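Long-range contacts in aminotransferase, class IV (Brucella abortus, PDB 4TVI), which probably catalyses the pyridoxal-phosphate-dependent transfer of amino groups from leucine, isoleucine and valine to 2-oxoglutarate in branched-chain amino-acid metabolism: residues 84-89 against 98-103; 123-128 against 144-149; 67-72 against 276-281; 75-80 against 304-309. All blocks are in the same frame, centred on the assembly; numbering follows the deposited sequence.

In the fold
Contacts 1 and 2 belong to the alpha/beta unit built around the antiparallel sheet of strands 64-70, 120-128, 143-151, 35-39 and 42-45; their centres lie 10 Å apart and Tyr126 joins them. Contacts 3 and 4, with centres 9 Å apart, tie strand 64-70, at the edge of that sheet, and the turn leading into helix 78-91 to residues 276-281 and 304-309, more than 200 positions later. Along the chain contact 1 closes before contact 2 opens, and both fall within the spans of contacts 3 and 4, which interleave. Contacts 1 and 4 share helix 78-91. Contacts 1 and 3 both border the PLP-modified Lys180, consistent with a cofactor site lying between two domains.

Contact 1: 84-89 against 98-103; sequences RANDSA and LSANDI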
loop_
_atom_site.group_PDB
_atom_site.type_symbol
_atom_site.label_atom_id
_atom_site.label_comp_id
_atom_site.label_asym_id
_atom_site.label_seq_id
_atom_site.Cartn_x
_atom_site.Cartn_y
_atom_site.Cartn_z
ATOM N N ARG A 84 13.820 -13.151 4.554
ATOM C CA ARG A 84 12.440 -12.699 4.656
ATOM C C ARG A 84 12.049 -11.828 3.474
ATOM O O ARG A 84 10.888 -11.826 3.066
ATOM C CB ARG A 84 12.201 -11.936 5.963
ATOM C CG ARG A 84 10.717 -11.629 6.216
ATOM C CD ARG A 84 10.494 -11.047 7.604
ATOM N NE ARG A 84 11.181 -9.772 7.780
ATOM C CZ ARG A 84 11.244 -9.114 8.934
ATOM N NH1 ARG A 84 10.675 -9.622 10.022
ATOM N NH2 ARG A 84 11.887 -7.956 9.007
ATOM N N ALA A 85 13.020 -11.110 2.906
ATOM C CA ALA A 85 12.750 -10.291 1.725
ATOM C C ALA A 85 12.178 -11.154 0.604
ATOM O O ALA A 85 11.226 -10.755 -0.068
ATOM C CB ALA A 85 14.011 -9.574 1.257
ATOM N N ASN A 86 12.745 -12.345 0.419
ATOM C CA ASN A 86 12.228 -13.268 -0.588
ATOM C C ASN A 86 10.844 -13.784 -0.223
ATOM O O ASN A 86 9.983 -13.929 -1.095
ATOM C CB ASN A 86 13.190 -14.436 -0.801
ATOM C CG ASN A 86 14.431 -14.028 -1.574
ATOM O OD1 ASN A 86 14.495 -12.927 -2.119
ATOM N ND2 ASN A 86 15.414 -14.918 -1.638
ATOM N N ASP A 87 10.626 -14.049 1.064
ATOM C CA ASP A 87 9.301 -14.464 1.529
ATOM C C ASP A 87 8.252 -13.397 1.235
ATOM O O ASP A 87 7.191 -13.693 0.688
ATOM C CB ASP A 87 9.313 -14.758 3.028
ATOM C CG ASP A 87 10.153 -15.964 3.380
ATOM O OD1 ASP A 87 10.362 -16.826 2.499
ATOM O OD2 ASP A 87 10.604 -16.047 4.544
ATOM N N SER A 88 8.558 -12.157 1.604
ATOM C CA SER A 88 7.642 -11.042 1.384
ATOM C C SER A 88 7.348 -10.869 -0.099
ATOM O O SER A 88 6.208 -10.594 -0.478
ATOM C CB SER A 88 8.218 -9.741 1.947
ATOM O OG SER A 88 8.344 -9.795 3.360
ATOM N N ALA A 89 8.374 -11.026 -0.933
ATOM C CA ALA A 89 8.191 -10.887 -2.375
ATOM C C ALA A 89 7.169 -11.896 -2.885
ATOM O O ALA A 89 6.227 -11.536 -3.586
ATOM C CB ALA A 89 9.515 -11.050 -3.110
ATOM N N LEU A 98 16.897 -12.938 -6.524
ATOM C CA LEU A 98 18.117 -13.370 -5.839
ATOM C C LEU A 98 17.824 -14.356 -4.707
ATOM O O LEU A 98 16.794 -14.269 -4.040
ATOM C CB LEU A 98 18.881 -12.166 -5.286
ATOM C CG LEU A 98 19.372 -11.105 -6.272
ATOM C CD1 LEU A 98 20.004 -9.946 -5.520
ATOM C CD2 LEU A 98 20.369 -11.715 -7.237
ATOM N N SER A 99 18.737 -15.296 -4.489
ATOM C CA SER A 99 18.635 -16.170 -3.333
ATOM C C SER A 99 18.901 -15.352 -2.077
ATOM O O SER A 99 19.418 -14.233 -2.157
ATOM C CB SER A 99 19.629 -17.322 -3.432
ATOM O OG SER A 99 20.953 -16.838 -3.310
ATOM N N ALA A 100 18.560 -15.908 -0.921
ATOM C CA ALA A 100 18.810 -15.228 0.347
ATOM C C ALA A 100 20.306 -14.998 0.547
ATOM O O ALA A 100 20.726 -13.930 0.996
ATOM C CB ALA A 100 18.236 -16.030 1.504
ATOM N N ASN A 101 21.105 -15.997 0.184
ATOM C CA ASN A 101 22.560 -15.889 0.257
ATOM C C ASN A 101 23.113 -14.832 -0.696
ATOM O O ASN A 101 24.090 -14.152 -0.368
ATOM C CB ASN A 101 23.210 -17.243 -0.026
ATOM C CG ASN A 101 23.250 -18.131 1.195
ATOM O OD1 ASN A 101 22.958 -17.690 2.305
ATOM N ND2 ASN A 101 23.606 -19.396 0.999
ATOM N N ASP A 102 22.498 -14.708 -1.873
ATOM C CA ASP A 102 22.878 -13.670 -2.829
ATOM C C ASP A 102 22.723 -12.280 -2.216
ATOM O O ASP A 102 23.637 -11.456 -2.290
ATOM C CB ASP A 102 22.026 -13.746 -4.106
ATOM C CG ASP A 102 22.393 -14.915 -5.000
ATOM O OD1 ASP A 102 23.546 -15.397 -4.933
ATOM O OD2 ASP A 102 21.517 -15.350 -5.775
ATOM N N ILE A 103 21.562 -12.036 -1.610
ATOM C CA ILE A 103 21.262 -10.749 -0.991
ATOM C C ILE A 103 22.238 -10.453 0.145
ATOM O O ILE A 103 22.738 -9.334 0.267
ATOM C CB ILE A 103 19.812 -10.701 -0.461
ATOM C CG1 ILE A 103 18.822 -10.716 -1.629
ATOM C CG2 ILE A 103 19.588 -9.474 0.428
ATOM C CD1 ILE A 103 17.363 -10.598 -1.196
#
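The amide of Asn86 reaches from helix 78-91 to the carbonyl of Leu98, its ND2 donating to Leu98 O over 2.8 Å. The donor lies in the carbonyl plane, but the bond is bent, with an N-H...O angle of 138°, and the oxygen is tilted 25° out of the amide plane. At the other end of the same amide, OD1 is hydrogen-bonded to the hydroxyl of Tyr126, which is also bonded to Leu98 N. Both ends of the Asn86 side chain are therefore held, and its rotation about CB-CG is fixed. CG sits anti to the carbonyl carbon (chi1 -74°), which directs the amide from the helix toward the chain at Leu98.

That chain is just entering helix 100-111, and the two helices, joined by a short loop, make up the connection between strands 64-70 and 120-128 of the smaller domain. A capping box starts the second helix: Asp102 N donates to Ser99 OG at 3.0 Å, and Ser99 N returns a bond to Asp102 OD2 at 3.1 Å. In the first turn of that helix, Ile103 extends its CD1 beside the amide, 3.8 Å from Asn86 OD1, and 4.3 Å from Ala85 CB. The side chains of Asn86 and Ile103 run alongside each other, each pointing back toward the other's segment, and the Tyr126 hydroxyl also packs against Ile103 CD1. Arg84 points away from this interface: its NH1 binds the phosphate of the PLP-modified Lys180, while NE forms a salt bridge with Asp66. Ser88 OG is hydrogen-bonded to the backbone N of the same modified lysine.

Contact 2: 123-128 against 144-149; sequences RPMYWA and DFALCL
Arg123 to Trp127 pair with Asp144 to Cys148 as neighbouring antiparallel strands of the five-stranded sheet in the smaller domain, their axes 4.7 Å apart. Arg123 with Cys148, Met125 with Ala146 and Trp127 with Asp144 are the hydrogen-bonded pairs, each joined by two backbone bonds. Pro124 falls opposite Leu147 in a non-hydrogen-bonded pair, where its missing N-H costs this ladder nothing.

On the face carrying Trp127, the indole is swung between the backbone N and the carbonyl carbon (chi1 70°), which lays it across the partner strand. Asp144 O sits 3.6 Å above its plane, and Asp144 CB makes a CH-pi contact 4.2 Å from the centroid of the six-membered ring. Ala146 CB meets the indole at its edge, 3.7 Å from CH2. The other face carries Tyr126 and Phe145: Phe145 CD1 lies over the tyrosine ring near its rim, 3.5 Å from CE1, with the planes inclined at 55°.

Partners further out position these groups. Trp127 NE1 is bonded to Glu129, and Ile103 of helix 100-111 packs on Phe145. Arg123 reaches the dimer interface, donating from NH2 to Ala53 O and making a cation-pi contact with Trp59, both of the second subunit. Arg123 NE makes a weak bond, 3.5 Å long, to Met125 SD, which lies in the guanidinium plane.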
loop_
_atom_site.group_PDB
_atom_site.type_symbol
_atom_site.label_atom_id
_atom_site.label_comp_id
_atom_site.label_asym_id
_atom_site.label_seq_id
_atom_site.Cartn_x
_atom_site.Cartn_y
_atom_site.Cartn_z
ATOM N N ARG A 123 18.508 -1.955 3.406
ATOM C CA ARG A 123 17.137 -2.199 2.957
ATOM C C ARG A 123 17.071 -2.847 1.574
ATOM O O ARG A 123 17.221 -2.170 0.556
ATOM C CB ARG A 123 16.317 -0.900 2.945
ATOM C CG ARG A 123 14.849 -1.111 2.507
ATOM C CD ARG A 123 14.011 0.166 2.592
ATOM N NE ARG A 123 14.527 1.222 1.723
ATOM C CZ ARG A 123 15.178 2.294 2.164
ATOM N NH1 ARG A 123 15.383 2.449 3.464
ATOM N NH2 ARG A 123 15.622 3.209 1.308
ATOM N N PRO A 124 16.854 -4.171 1.533
ATOM C CA PRO A 124 16.554 -4.879 0.283
ATOM C C PRO A 124 15.134 -4.574 -0.188
ATOM O O PRO A 124 14.245 -4.437 0.652
ATOM C CB PRO A 124 16.686 -6.358 0.666
ATOM C CG PRO A 124 17.326 -6.374 2.020
ATOM C CD PRO A 124 16.944 -5.094 2.673
ATOM N N MET A 125 14.922 -4.475 -1.497
ATOM C CA MET A 125 13.596 -4.160 -2.028
ATOM C C MET A 125 13.284 -4.933 -3.311
ATOM O O MET A 125 14.117 -5.026 -4.211
ATOM C CB MET A 125 13.475 -2.658 -2.287
ATOM C CG MET A 125 13.453 -1.804 -1.027
ATOM S SD MET A 125 13.466 -0.034 -1.376
ATOM C CE MET A 125 15.072 0.144 -2.151
ATOM N N TYR A 126 12.080 -5.491 -3.374
ATOM C CA TYR A 126 11.562 -6.158 -4.565
ATOM C C TYR A 126 10.266 -5.482 -4.995
ATOM O O TYR A 126 9.497 -5.040 -4.143
ATOM C CB TYR A 126 11.263 -7.632 -4.310
ATOM C CG TYR A 126 12.429 -8.587 -4.275
ATOM C CD1 TYR A 126 13.239 -8.783 -5.386
ATOM C CD2 TYR A 126 12.670 -9.355 -3.146
ATOM C CE1 TYR A 126 14.290 -9.691 -5.355
ATOM C CE2 TYR A 126 13.706 -10.258 -3.107
ATOM C CZ TYR A 126 14.517 -10.425 -4.210
ATOM O OH TYR A 126 15.551 -11.337 -4.158
ATOM N N TRP A 127 10.013 -5.430 -6.299
ATOM C CA TRP A 127 8.776 -4.853 -6.821
ATOM C C TRP A 127 8.525 -5.307 -8.261
ATOM O O TRP A 127 9.437 -5.768 -8.945
ATOM C CB TRP A 127 8.828 -3.329 -6.754
ATOM C CG TRP A 127 9.796 -2.728 -7.738
ATOM C CD1 TRP A 127 9.515 -2.276 -8.998
ATOM C CD2 TRP A 127 11.203 -2.528 -7.543
ATOM N NE1 TRP A 127 10.660 -1.801 -9.595
ATOM C CE2 TRP A 127 11.711 -1.947 -8.724
ATOM C CE3 TRP A 127 12.083 -2.786 -6.485
ATOM C CZ2 TRP A 127 13.056 -1.611 -8.875
ATOM C CZ3 TRP A 127 13.425 -2.451 -6.638
ATOM C CH2 TRP A 127 13.897 -1.872 -7.825
ATOM N N ALA A 128 7.291 -5.159 -8.726
ATOM C CA ALA A 128 6.965 -5.516 -10.104
ATOM C C ALA A 128 7.046 -4.300 -11.012
ATOM O O ALA A 128 6.522 -3.238 -10.681
ATOM C CB ALA A 128 5.582 -6.138 -10.184
ATOM N N ASP A 144 11.854 -6.789 -10.120
ATOM C CA ASP A 144 13.195 -6.221 -10.095
ATOM C C ASP A 144 13.653 -6.012 -8.652
ATOM O O ASP A 144 12.858 -6.102 -7.720
ATOM C CB ASP A 144 13.248 -4.905 -10.876
ATOM C CG ASP A 144 14.634 -4.616 -11.438
ATOM O OD1 ASP A 144 15.598 -5.331 -11.074
ATOM O OD2 ASP A 144 14.757 -3.686 -12.260
ATOM N N PHE A 145 14.936 -5.716 -8.480
ATOM C CA PHE A 145 15.542 -5.645 -7.156
ATOM C C PHE A 145 16.387 -4.393 -6.973
ATOM O O PHE A 145 16.978 -3.881 -7.928
ATOM C CB PHE A 145 16.393 -6.896 -6.919
ATOM C CG PHE A 145 17.201 -6.869 -5.649
ATOM C CD1 PHE A 145 16.628 -7.230 -4.440
ATOM C CD2 PHE A 145 18.543 -6.523 -5.671
ATOM C CE1 PHE A 145 17.370 -7.223 -3.275
ATOM C CE2 PHE A 145 19.295 -6.515 -4.503
ATOM C CZ PHE A 145 18.709 -6.864 -3.307
ATOM N N ALA A 146 16.441 -3.900 -5.744
ATOM C CA ALA A 146 17.392 -2.859 -5.385
ATOM C C ALA A 146 17.773 -3.009 -3.920
ATOM O O ALA A 146 16.942 -3.370 -3.085
ATOM C CB ALA A 146 16.827 -1.474 -5.661
ATOM N N LEU A 147 19.042 -2.758 -3.619
ATOM C CA LEU A 147 19.545 -2.848 -2.254
ATOM C C LEU A 147 20.109 -1.499 -1.825
ATOM O O LEU A 147 21.150 -1.065 -2.321
ATOM C CB LEU A 147 20.615 -3.934 -2.149
ATOM C CG LEU A 147 21.244 -4.163 -0.775
ATOM C CD1 LEU A 147 20.175 -4.519 0.258
ATOM C CD2 LEU A 147 22.295 -5.252 -0.868
ATOM N N CYS A 148 19.423 -0.840 -0.902
ATOM C CA CYS A 148 19.807 0.507 -0.495
ATOM C C CYS A 148 20.496 0.511 0.865
ATOM O O CYS A 148 19.924 0.071 1.870
ATOM C CB CYS A 148 18.572 1.417 -0.468
ATOM S SG CYS A 148 18.927 3.151 -0.100
ATOM N N LEU A 149 21.728 1.008 0.885
ATOM C CA LEU A 149 22.503 1.120 2.114
ATOM C C LEU A 149 22.669 2.577 2.509
ATOM O O LEU A 149 23.164 3.390 1.721
ATOM C CB LEU A 149 23.881 0.471 1.962
ATOM C CG LEU A 149 23.940 -0.956 1.419
ATOM C CD1 LEU A 149 25.358 -1.493 1.511
ATOM C CD2 LEU A 149 22.958 -1.866 2.128
#

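Contact 3: 67-72 against 276-281; sequences GARLFE and TGNMSK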
loop_
_atom_site.group_PDB
_atom_site.type_symbol
_atom_site.label_atom_id
_atom_site.label_comp_id
_atom_site.label_asym_id
_atom_site.label_seq_id
_atom_site.Cartn_x
_atom_site.Cartn_y
_atom_site.Cartn_z
ATOM N N GLY A 67 14.832 -4.996 6.403
ATOM C CA GLY A 67 15.787 -4.121 7.049
ATOM C C GLY A 67 16.781 -4.879 7.895
ATOM O O GLY A 67 16.390 -5.601 8.812
ATOM N N ALA A 68 18.064 -4.732 7.580
ATOM C CA ALA A 68 19.120 -5.249 8.442
ATOM C C ALA A 68 19.991 -4.093 8.926
ATOM O O ALA A 68 19.819 -2.952 8.490
ATOM C CB ALA A 68 19.952 -6.285 7.713
ATOM N N ARG A 69 20.933 -4.381 9.817
ATOM C CA ARG A 69 21.724 -3.320 10.432
ATOM C C ARG A 69 23.197 -3.684 10.580
ATOM O O ARG A 69 23.535 -4.760 11.072
ATOM C CB ARG A 69 21.149 -2.968 11.806
ATOM C CG ARG A 69 21.552 -1.599 12.341
ATOM C CD ARG A 69 20.750 -0.475 11.694
ATOM N NE ARG A 69 20.799 0.747 12.490
ATOM C CZ ARG A 69 21.676 1.729 12.304
ATOM N NH1 ARG A 69 22.583 1.633 11.340
ATOM N NH2 ARG A 69 21.651 2.805 13.082
ATOM N N LEU A 70 24.068 -2.777 10.154
ATOM C CA LEU A 70 25.488 -2.866 10.472
ATOM C C LEU A 70 25.801 -1.888 11.596
ATOM O O LEU A 70 25.539 -0.692 11.468
ATOM C CB LEU A 70 26.352 -2.562 9.247
ATOM C CG LEU A 70 27.834 -2.309 9.538
ATOM C CD1 LEU A 70 28.514 -3.575 10.062
ATOM C CD2 LEU A 70 28.556 -1.752 8.306
ATOM N N PHE A 71 26.323 -2.391 12.710
ATOM C CA PHE A 71 26.711 -1.513 13.808
ATOM C C PHE A 71 27.833 -2.145 14.621
ATOM O O PHE A 71 27.833 -3.355 14.853
ATOM C CB PHE A 71 25.505 -1.194 14.706
ATOM C CG PHE A 71 24.992 -2.376 15.487
ATOM C CD1 PHE A 71 24.047 -3.227 14.939
ATOM C CD2 PHE A 71 25.453 -2.627 16.772
ATOM C CE1 PHE A 71 23.571 -4.316 15.655
ATOM C CE2 PHE A 71 24.986 -3.718 17.495
ATOM C CZ PHE A 71 24.041 -4.561 16.936
ATOM N N GLU A 72 28.792 -1.321 15.042
ATOM C CA GLU A 72 29.935 -1.786 15.823
ATOM C C GLU A 72 30.631 -2.972 15.154
ATOM O O GLU A 72 31.183 -3.848 15.830
ATOM C CB GLU A 72 29.494 -2.147 17.243
ATOM C CG GLU A 72 28.893 -0.968 17.991
ATOM C CD GLU A 72 28.219 -1.366 19.288
ATOM O OE1 GLU A 72 28.568 -2.427 19.851
ATOM O OE2 GLU A 72 27.330 -0.611 19.741
ATOM N N THR A 276 11.180 -3.779 20.048
ATOM C CA THR A 276 12.290 -4.368 19.308
ATOM C C THR A 276 12.091 -4.118 17.823
ATOM O O THR A 276 10.964 -4.011 17.343
ATOM C CB THR A 276 12.438 -5.886 19.552
ATOM O OG1 THR A 276 11.263 -6.565 19.085
ATOM C CG2 THR A 276 12.652 -6.187 21.036
ATOM N N GLY A 277 13.192 -4.018 17.094
ATOM C CA GLY A 277 13.128 -3.749 15.674
ATOM C C GLY A 277 14.523 -3.625 15.117
ATOM O O GLY A 277 15.481 -3.515 15.872
ATOM N N ASN A 278 14.648 -3.646 13.799
ATOM C CA ASN A 278 15.965 -3.660 13.188
ATOM C C ASN A 278 16.843 -2.451 13.488
ATOM O O ASN A 278 18.045 -2.597 13.697
ATOM C CB ASN A 278 15.835 -3.788 11.673
ATOM C CG ASN A 278 17.140 -3.524 10.972
ATOM O OD1 ASN A 278 18.136 -4.200 11.229
ATOM N ND2 ASN A 278 17.155 -2.524 10.094
ATOM N N MET A 279 16.248 -1.262 13.500
ATOM C CA MET A 279 17.038 -0.031 13.520
ATOM C C MET A 279 17.873 0.159 14.787
ATOM O O MET A 279 19.039 0.558 14.707
ATOM C CB MET A 279 16.140 1.187 13.309
ATOM C CG MET A 279 16.935 2.460 13.087
ATOM S SD MET A 279 17.849 2.417 11.524
ATOM C CE MET A 279 16.520 2.093 10.377
ATOM N N SER A 280 17.282 -0.111 15.950
ATOM C CA SER A 280 17.982 0.090 17.220
ATOM C C SER A 280 17.899 -1.126 18.148
ATOM O O SER A 280 18.324 -1.061 19.307
ATOM C CB SER A 280 17.433 1.326 17.935
ATOM O OG SER A 280 17.698 2.508 17.198
ATOM N N LYS A 281 17.342 -2.218 17.625
ATOM C CA LYS A 281 17.282 -3.516 18.302
ATOM C C LYS A 281 16.377 -3.518 19.533
ATOM O O LYS A 281 15.363 -4.204 19.552
ATOM C CB LYS A 281 18.691 -3.997 18.663
ATOM C CG LYS A 281 19.619 -4.074 17.449
ATOM C CD LYS A 281 18.950 -4.794 16.272
ATOM C CE LYS A 281 19.896 -4.904 15.083
ATOM N NZ LYS A 281 19.242 -5.455 13.860
HETATM O O HOH W 1 21.372 -6.345 11.983
HETATM O O HOH W 2 19.619 3.405 15.065
#
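Asn278 presses its carboxamide against the backbone of Gly67 and Ala68, and this is the tight part of the contact. Gly67 O lies 3.1 Å from Asn278 CG, and ND2 sits close over Gly67, where there is no side chain; Asn278 ND2 also makes a weak hydrogen bond to Ala68 O. CG stands anti to the backbone N (chi1 168°), which carries the amide toward strand 64-70. On the other side of the residue, the backbone N of Asn278 makes a weak bond to the phosphate of the PLP-modified Lys180. The turn after strand 272-277 thus touches both the smaller domain's edge strand and the cofactor.

Toward the partly exposed Met279 and Ser280 the packing gives way to water. Arg69, bent at chi2 (78°), sends NE to Met279 O at 2.8 Å; the oxygen lies near the guanidinium plane and is met on a lone pair. Met279 SD sits 3.5 Å from the same NE. A water donates a second bond to Met279 O, accepts one from Arg69 NH2 and is also hydrogen-bonded to Ser280 OG. The remaining arm of the guanidinium, NH1, donates to Ile152 O.

Beside the Asn278 amide, the Lys281 chain passes the ring of Phe71, with CE 3.8 Å from Phe71 CE1. NZ donates to Asn278 O and Asn278 OD1, each at 3.1 Å, and to a second water, which in turn donates to Arg69 O. Three acceptors converging on a buried amine would be expected to favour its charged form, despite Arg69 nearby.

Contact 4: 75-80 against 304-309; sequences TPDLDR and ALYWEW
Pro76 and Asp77, the two central residues of a type II beta turn running from Thr75 to Leu78, meet Tyr306 and Trp309 of the C-terminal helix 297-310. The turn leads from the edge strand of the smaller domain into helix 78-91, so the contact joins the start of that helix to one near the chain's end.

The pyrrolidine of Pro76 rests against the outer ends of both aromatic side chains. Its CB lies 3.4 Å from Trp309 CZ3 and almost as close to the tyrosine hydroxyl. One bond further out, at the tip of the ring, CG rests 3.4 Å from Tyr306 OH and 4.0 Å from Tyr306 CE1, while Phe71 packs on it too. Proline and tyrosine cross at about a right angle. Tyr306 reaches this place with its ring anti to the backbone N (chi1 -172°), extended from the helix beside the similarly extended Trp309.

Asp77 follows at the N-cap position without making a capping bond. Its side chain runs roughly perpendicular to that of Trp309, with the carboxylate and indole planes inclined at 41° and OD2 3.6 Å from Trp309 CH2. OD1 forms a salt bridge with Arg245 of helix 241-252, whose side chain also packs on Tyr306 and Trp309. A water in the plane of the tyrosine ring links the two segments: it donates to Asp77 OD2 and is hydrogen-bonded to Tyr306 OH, each contact 2.6 Å long.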
loop_
_atom_site.group_PDB
_atom_site.type_symbol
_atom_site.label_atom_id
_atom_site.label_comp_id
_atom_site.label_asym_id
_atom_site.label_seq_id
_atom_site.Cartn_x
_atom_site.Cartn_y
_atom_site.Cartn_z
ATOM N N THR A 75 26.766 -7.564 11.911
ATOM C CA THR A 75 25.504 -7.536 11.172
ATOM C C THR A 75 24.571 -8.665 11.606
ATOM O O THR A 75 24.284 -9.573 10.817
ATOM C CB THR A 75 25.740 -7.660 9.652
ATOM O OG1 THR A 75 26.440 -8.885 9.378
ATOM C CG2 THR A 75 26.568 -6.493 9.132
ATOM N N PRO A 76 24.090 -8.614 12.859
ATOM C CA PRO A 76 23.285 -9.710 13.415
ATOM C C PRO A 76 22.019 -9.999 12.621
ATOM O O PRO A 76 21.320 -9.075 12.201
ATOM C CB PRO A 76 22.943 -9.217 14.826
ATOM C CG PRO A 76 23.099 -7.739 14.770
ATOM C CD PRO A 76 24.231 -7.502 13.812
ATOM N N ASP A 77 21.757 -11.285 12.406
ATOM C CA ASP A 77 20.551 -11.758 11.730
ATOM C C ASP A 77 20.399 -11.194 10.318
ATOM O O ASP A 77 19.283 -11.109 9.797
ATOM C CB ASP A 77 19.300 -11.430 12.560
ATOM C CG ASP A 77 19.052 -12.447 13.671
ATOM O OD1 ASP A 77 19.358 -13.640 13.462
ATOM O OD2 ASP A 77 18.558 -12.055 14.754
ATOM N N LEU A 78 21.515 -10.813 9.703
ATOM C CA LEU A 78 21.499 -10.386 8.302
ATOM C C LEU A 78 20.953 -11.505 7.418
ATOM O O LEU A 78 20.276 -11.248 6.422
ATOM C CB LEU A 78 22.897 -9.970 7.828
ATOM C CG LEU A 78 23.040 -9.677 6.327
ATOM C CD1 LEU A 78 22.061 -8.588 5.886
ATOM C CD2 LEU A 78 24.473 -9.278 5.987
ATOM N N ASP A 79 21.258 -12.749 7.780
ATOM C CA ASP A 79 20.817 -13.884 6.983
ATOM C C ASP A 79 19.301 -14.041 7.050
ATOM O O ASP A 79 18.657 -14.306 6.033
ATOM C CB ASP A 79 21.513 -15.175 7.433
ATOM C CG ASP A 79 21.368 -15.443 8.930
ATOM O OD1 ASP A 79 21.115 -14.498 9.703
ATOM O OD2 ASP A 79 21.517 -16.613 9.334
ATOM N N ARG A 80 18.733 -13.857 8.239
ATOM C CA ARG A 80 17.287 -13.981 8.412
ATOM C C ARG A 80 16.545 -12.856 7.695
ATOM O O ARG A 80 15.531 -13.091 7.046
ATOM C CB ARG A 80 16.911 -13.985 9.897
ATOM C CG ARG A 80 17.549 -15.104 10.706
ATOM C CD ARG A 80 16.736 -15.384 11.955
ATOM N NE ARG A 80 15.418 -15.938 11.638
ATOM C CZ ARG A 80 14.408 -16.001 12.502
ATOM N NH1 ARG A 80 14.563 -15.534 13.734
ATOM N NH2 ARG A 80 13.246 -16.526 12.137
ATOM N N ALA A 304 21.313 -5.638 26.683
ATOM C CA ALA A 304 22.664 -6.112 26.976
ATOM C C ALA A 304 22.881 -7.501 26.390
ATOM O O ALA A 304 23.921 -7.780 25.791
ATOM C CB ALA A 304 22.916 -6.121 28.480
ATOM N N LEU A 305 21.883 -8.362 26.560
ATOM C CA LEU A 305 21.940 -9.726 26.051
ATOM C C LEU A 305 22.033 -9.751 24.533
ATOM O O LEU A 305 22.737 -10.582 23.962
ATOM C CB LEU A 305 20.714 -10.518 26.506
ATOM C CG LEU A 305 20.655 -10.875 27.990
ATOM C CD1 LEU A 305 19.284 -11.444 28.354
ATOM C CD2 LEU A 305 21.768 -11.855 28.335
ATOM N N TYR A 306 21.323 -8.835 23.880
ATOM C CA TYR A 306 21.359 -8.775 22.428
ATOM C C TYR A 306 22.764 -8.414 21.957
ATOM O O TYR A 306 23.303 -9.044 21.049
ATOM C CB TYR A 306 20.345 -7.769 21.882
ATOM C CG TYR A 306 20.234 -7.839 20.378
ATOM C CD1 TYR A 306 21.105 -7.124 19.564
ATOM C CD2 TYR A 306 19.282 -8.651 19.769
ATOM C CE1 TYR A 306 21.022 -7.197 18.186
ATOM C CE2 TYR A 306 19.191 -8.732 18.387
ATOM C CZ TYR A 306 20.068 -8.001 17.602
ATOM O OH TYR A 306 19.993 -8.073 16.228
ATOM N N TRP A 307 23.348 -7.393 22.577
ATOM C CA TRP A 307 24.685 -6.930 22.207
ATOM C C TRP A 307 25.751 -7.998 22.450
ATOM O O TRP A 307 26.682 -8.128 21.655
ATOM C CB TRP A 307 25.032 -5.653 22.972
ATOM C CG TRP A 307 24.957 -4.421 22.129
ATOM C CD1 TRP A 307 25.999 -3.646 21.708
ATOM C CD2 TRP A 307 23.772 -3.832 21.585
ATOM N NE1 TRP A 307 25.536 -2.603 20.946
ATOM C CE2 TRP A 307 24.170 -2.695 20.853
ATOM C CE3 TRP A 307 22.412 -4.149 21.651
ATOM C CZ2 TRP A 307 23.257 -1.875 20.190
ATOM C CZ3 TRP A 307 21.506 -3.334 20.988
ATOM C CH2 TRP A 307 21.933 -2.211 20.269
ATOM N N GLU A 308 25.607 -8.771 23.529
ATOM C CA GLU A 308 26.553 -9.852 23.803
ATOM C C GLU A 308 26.536 -10.870 22.686
ATOM O O GLU A 308 27.581 -11.233 22.147
ATOM C CB GLU A 308 26.246 -10.585 25.110
ATOM C CG GLU A 308 27.069 -11.883 25.220
ATOM C CD GLU A 308 26.656 -12.782 26.371
ATOM O OE1 GLU A 308 25.450 -12.817 26.701
ATOM O OE2 GLU A 308 27.531 -13.468 26.943
ATOM N N TRP A 309 25.337 -11.336 22.348
ATOM C CA TRP A 309 25.184 -12.324 21.294
ATOM C C TRP A 309 25.661 -11.785 19.950
ATOM O O TRP A 309 26.311 -12.495 19.182
ATOM C CB TRP A 309 23.726 -12.778 21.188
ATOM C CG TRP A 309 23.458 -13.507 19.920
ATOM C CD1 TRP A 309 23.740 -14.816 19.650
ATOM C CD2 TRP A 309 22.860 -12.971 18.737
ATOM N NE1 TRP A 309 23.358 -15.126 18.369
ATOM C CE2 TRP A 309 22.810 -14.012 17.788
ATOM C CE3 TRP A 309 22.363 -11.711 18.385
ATOM C CZ2 TRP A 309 22.281 -13.831 16.510
ATOM C CZ3 TRP A 309 21.840 -11.535 17.120
ATOM C CH2 TRP A 309 21.807 -12.588 16.195
HETATM O O HOH W 3 18.058 -9.598 15.482
#